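Local coordinates for protein carbonic anhydrase (Neosartorya fumigata, PDB 7COI) that probably catalyses the reversible hydration of carbon dioxide to hydrogencarbonate as a zinc-dependent beta-class carbonic anhydrase, at residues A[182-187]-A[198-203]. Residues are numbered along the deposited sequence; the frame is centred on the assembly and turned at random.
Sequences AAALGN and IPLRQL
R201, on helix 193-206, reaches across to the C-terminal end of helix 179-185 and closes a helix-to-helix contact in the beta-carbonic anhydrase fold, with a guanidinium bonded to the backbone carbonyl of G186, just past the end of the shorter helix. Its polar grip is end-on: both terminal nitrogens donate to that one main-chain oxygen. NH1 lies 3.0 Å from G186 O and nearly in line with its C=O bond, whereas NH2, 3.1 Å from the same oxygen, sits above the carbonyl plane. Both bonds are bent, with N-H...O angles of 142° and 137°, as expected when two donors converge on one acceptor. An arginine suits this place because its chain runs extended from CG to NE, long enough to carry the charge to a helix end whose carbonyls probably offer a partly negative potential. A184 O lies over one face of the guanidinium, 3.4 Å from NH1, and A183 O approaches obliquely; neither is hydrogen-bonded to R201, but both probably add electrostatic attraction. R204 donates to A184 O and, weakly, to G186 O, while the backbone carbonyl of S282 of the second subunit accepts a hydrogen bond from R201 NH1, tying this helix end to the subunit interface.

The apolar part is small and close. The single methyl of A184 allows close approach, with A184 CA 5.5 Å from R201 CA. That methyl also lies 4.2 Å from R201 CG, against the aliphatic root of the arginine. Leucine suits buried position 200, where it also packs on A144 and N227 and comes within about 6 Å of the side chain of C178, a zinc ligand; L200 CB presses on A184 CB at 3.4 Å, tighter than usual for two carbons.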
ATOM      1  N   ALA A 182       2.794  22.240  -0.859  1.00 20.38           N
ATOM      2  CA  ALA A 182       3.455  23.062  -1.914  1.00 20.50           C
ATOM      3  C   ALA A 182       3.850  22.180  -3.116  1.00 21.90           C
ATOM      4  O   ALA A 182       3.652  22.584  -4.286  1.00 19.71           O
ATOM      5  CB  ALA A 182       4.629  23.809  -1.347  1.00 20.28           C
ATOM      6  N   ALA A 183       4.393  20.986  -2.875  1.00 20.76           N
ATOM      7  CA  ALA A 183       4.782  20.048  -3.953  1.00 19.34           C
ATOM      8  C   ALA A 183       3.562  19.755  -4.837  1.00 19.57           C
ATOM      9  O   ALA A 183       3.697  19.726  -6.089  1.00 20.72           O
ATOM     10  CB  ALA A 183       5.357  18.794  -3.356  1.00 19.53           C
ATOM     11  N   ALA A 184       2.383  19.536  -4.231  1.00 17.64           N
ATOM     12  CA  ALA A 184       1.157  19.198  -4.974  1.00 17.22           C
ATOM     13  C   ALA A 184       0.718  20.370  -5.873  1.00 18.77           C
ATOM     14  O   ALA A 184       0.031  20.124  -6.866  1.00 19.21           O
ATOM     15  CB  ALA A 184       0.055  18.778  -4.034  1.00 17.25           C
ATOM     16  N   LEU A 185       1.047  21.610  -5.504  1.00 20.97           N
ATOM     17  CA  LEU A 185       0.678  22.815  -6.305  1.00 23.46           C
ATOM     18  C   LEU A 185       1.720  23.078  -7.409  1.00 23.05           C
ATOM     19  O   LEU A 185       1.462  23.964  -8.268  1.00 22.47           O
ATOM     20  CB  LEU A 185       0.567  24.012  -5.353  1.00 23.11           C
ATOM     21  CG  LEU A 185      -0.687  24.022  -4.483  1.00 25.95           C
ATOM     22  CD1 LEU A 185      -0.508  24.954  -3.279  1.00 28.48           C
ATOM     23  CD2 LEU A 185      -1.913  24.407  -5.305  1.00 26.88           C
ATOM     24  N   GLY A 186       2.857  22.396  -7.377  1.00 24.78           N
ATOM     25  CA  GLY A 186       3.895  22.419  -8.443  1.00 24.34           C
ATOM     26  C   GLY A 186       3.667  21.324  -9.481  1.00 26.40           C
ATOM     27  O   GLY A 186       2.723  20.546  -9.337  1.00 29.63           O
ATOM     28  N   ASN A 187       4.483  21.253 -10.512  1.00 25.80           N
ATOM     29  CA  ASN A 187       4.327  20.225 -11.568  1.00 29.52           C
ATOM     30  C   ASN A 187       5.703  19.645 -11.874  1.00 32.11           C
ATOM     31  O   ASN A 187       5.952  19.251 -13.017  1.00 37.70           O
ATOM     32  CB  ASN A 187       3.541  20.759 -12.767  1.00 30.54           C
ATOM     33  CG  ASN A 187       2.098  21.045 -12.425  1.00 33.76           C
ATOM     34  OD1 ASN A 187       1.203  20.220 -12.662  1.00 33.89           O
ATOM     35  ND2 ASN A 187       1.866  22.195 -11.820  1.00 30.74           N
ATOM     36  N   ILE A 198      -1.094  12.283  -4.588  1.00 18.05           N
ATOM     37  CA  ILE A 198      -2.266  12.304  -5.510  1.00 18.95           C
ATOM     38  C   ILE A 198      -3.481  12.940  -4.820  1.00 18.86           C
ATOM     39  O   ILE A 198      -4.187  13.721  -5.482  1.00 20.66           O
ATOM     40  CB  ILE A 198      -2.574  10.904  -6.066  1.00 20.82           C
ATOM     41  CG1 ILE A 198      -1.583  10.509  -7.146  1.00 21.96           C
ATOM     42  CG2 ILE A 198      -4.003  10.859  -6.593  1.00 21.99           C
ATOM     43  CD1 ILE A 198      -1.639   9.016  -7.496  1.00 24.32           C
ATOM     44  N   PRO A 199      -3.846  12.608  -3.557  1.00 18.78           N
ATOM     45  CA  PRO A 199      -5.035  13.202  -2.936  1.00 20.60           C
ATOM     46  C   PRO A 199      -5.036  14.732  -2.901  1.00 20.07           C
ATOM     47  O   PRO A 199      -6.105  15.332  -3.042  1.00 19.58           O
ATOM     48  CB  PRO A 199      -5.029  12.622  -1.516  1.00 22.40           C
ATOM     49  CG  PRO A 199      -4.356  11.262  -1.690  1.00 21.71           C
ATOM     50  CD  PRO A 199      -3.257  11.560  -2.691  1.00 21.82           C
ATOM     51  N   LEU A 200      -3.853  15.321  -2.729  1.00 17.24           N
ATOM     52  CA  LEU A 200      -3.673  16.783  -2.745  1.00 17.57           C
ATOM     53  C   LEU A 200      -3.892  17.295  -4.171  1.00 19.51           C
ATOM     54  O   LEU A 200      -4.558  18.327  -4.304  1.00 18.04           O
ATOM     55  CB  LEU A 200      -2.298  17.125  -2.205  1.00 17.49           C
ATOM     56  CG  LEU A 200      -2.140  16.978  -0.697  1.00 17.78           C
ATOM     57  CD1 LEU A 200      -0.678  17.011  -0.314  1.00 17.38           C
ATOM     58  CD2 LEU A 200      -2.873  18.099   0.010  1.00 19.08           C
ATOM     59  N   ARG A 201      -3.390  16.600  -5.195  1.00 17.29           N
ATOM     60  CA  ARG A 201      -3.636  17.015  -6.610  1.00 16.24           C
ATOM     61  C   ARG A 201      -5.106  16.826  -6.976  1.00 18.45           C
ATOM     62  O   ARG A 201      -5.618  17.627  -7.776  1.00 20.93           O
ATOM     63  CB  ARG A 201      -2.696  16.310  -7.571  1.00 18.08           C
ATOM     64  CG  ARG A 201      -1.247  16.695  -7.413  1.00 18.32           C
ATOM     65  CD  ARG A 201      -0.419  16.005  -8.456  1.00 20.42           C
ATOM     66  NE  ARG A 201       0.957  16.338  -8.195  1.00 23.78           N
ATOM     67  CZ  ARG A 201       1.557  17.413  -8.660  1.00 27.11           C
ATOM     68  NH1 ARG A 201       0.901  18.217  -9.488  1.00 27.41           N
ATOM     69  NH2 ARG A 201       2.815  17.645  -8.331  1.00 26.09           N
ATOM     70  N   GLN A 202      -5.808  15.860  -6.373  1.00 18.83           N
ATOM     71  CA  GLN A 202      -7.253  15.692  -6.639  1.00 20.87           C
ATOM     72  C   GLN A 202      -7.995  16.937  -6.103  1.00 21.39           C
ATOM     73  O   GLN A 202      -8.918  17.452  -6.802  1.00 20.52           O
ATOM     74  CB  GLN A 202      -7.775  14.415  -5.991  1.00 20.73           C
ATOM     75  CG  GLN A 202      -7.178  13.151  -6.623  1.00 22.22           C
ATOM     76  CD  GLN A 202      -7.656  11.918  -5.904  1.00 23.43           C
ATOM     77  OE1 GLN A 202      -7.713  11.874  -4.678  1.00 27.66           O
ATOM     78  NE2 GLN A 202      -8.032  10.917  -6.672  1.00 24.13           N
ATOM     79  N   LEU A 203      -7.623  17.392  -4.902  1.00 18.99           N
ATOM     80  CA  LEU A 203      -8.206  18.614  -4.299  1.00 19.37           C
ATOM     81  C   LEU A 203      -7.832  19.826  -5.151  1.00 21.08           C
ATOM     82  O   LEU A 203      -8.723  20.683  -5.372  1.00 21.59           O
ATOM     83  CB  LEU A 203      -7.721  18.770  -2.853  1.00 19.74           C
ATOM     84  CG  LEU A 203      -8.323  17.793  -1.867  1.00 20.41           C
ATOM     85  CD1 LEU A 203      -7.563  17.844  -0.549  1.00 21.16           C
ATOM     86  CD2 LEU A 203      -9.811  18.087  -1.666  1.00 22.42           C
TER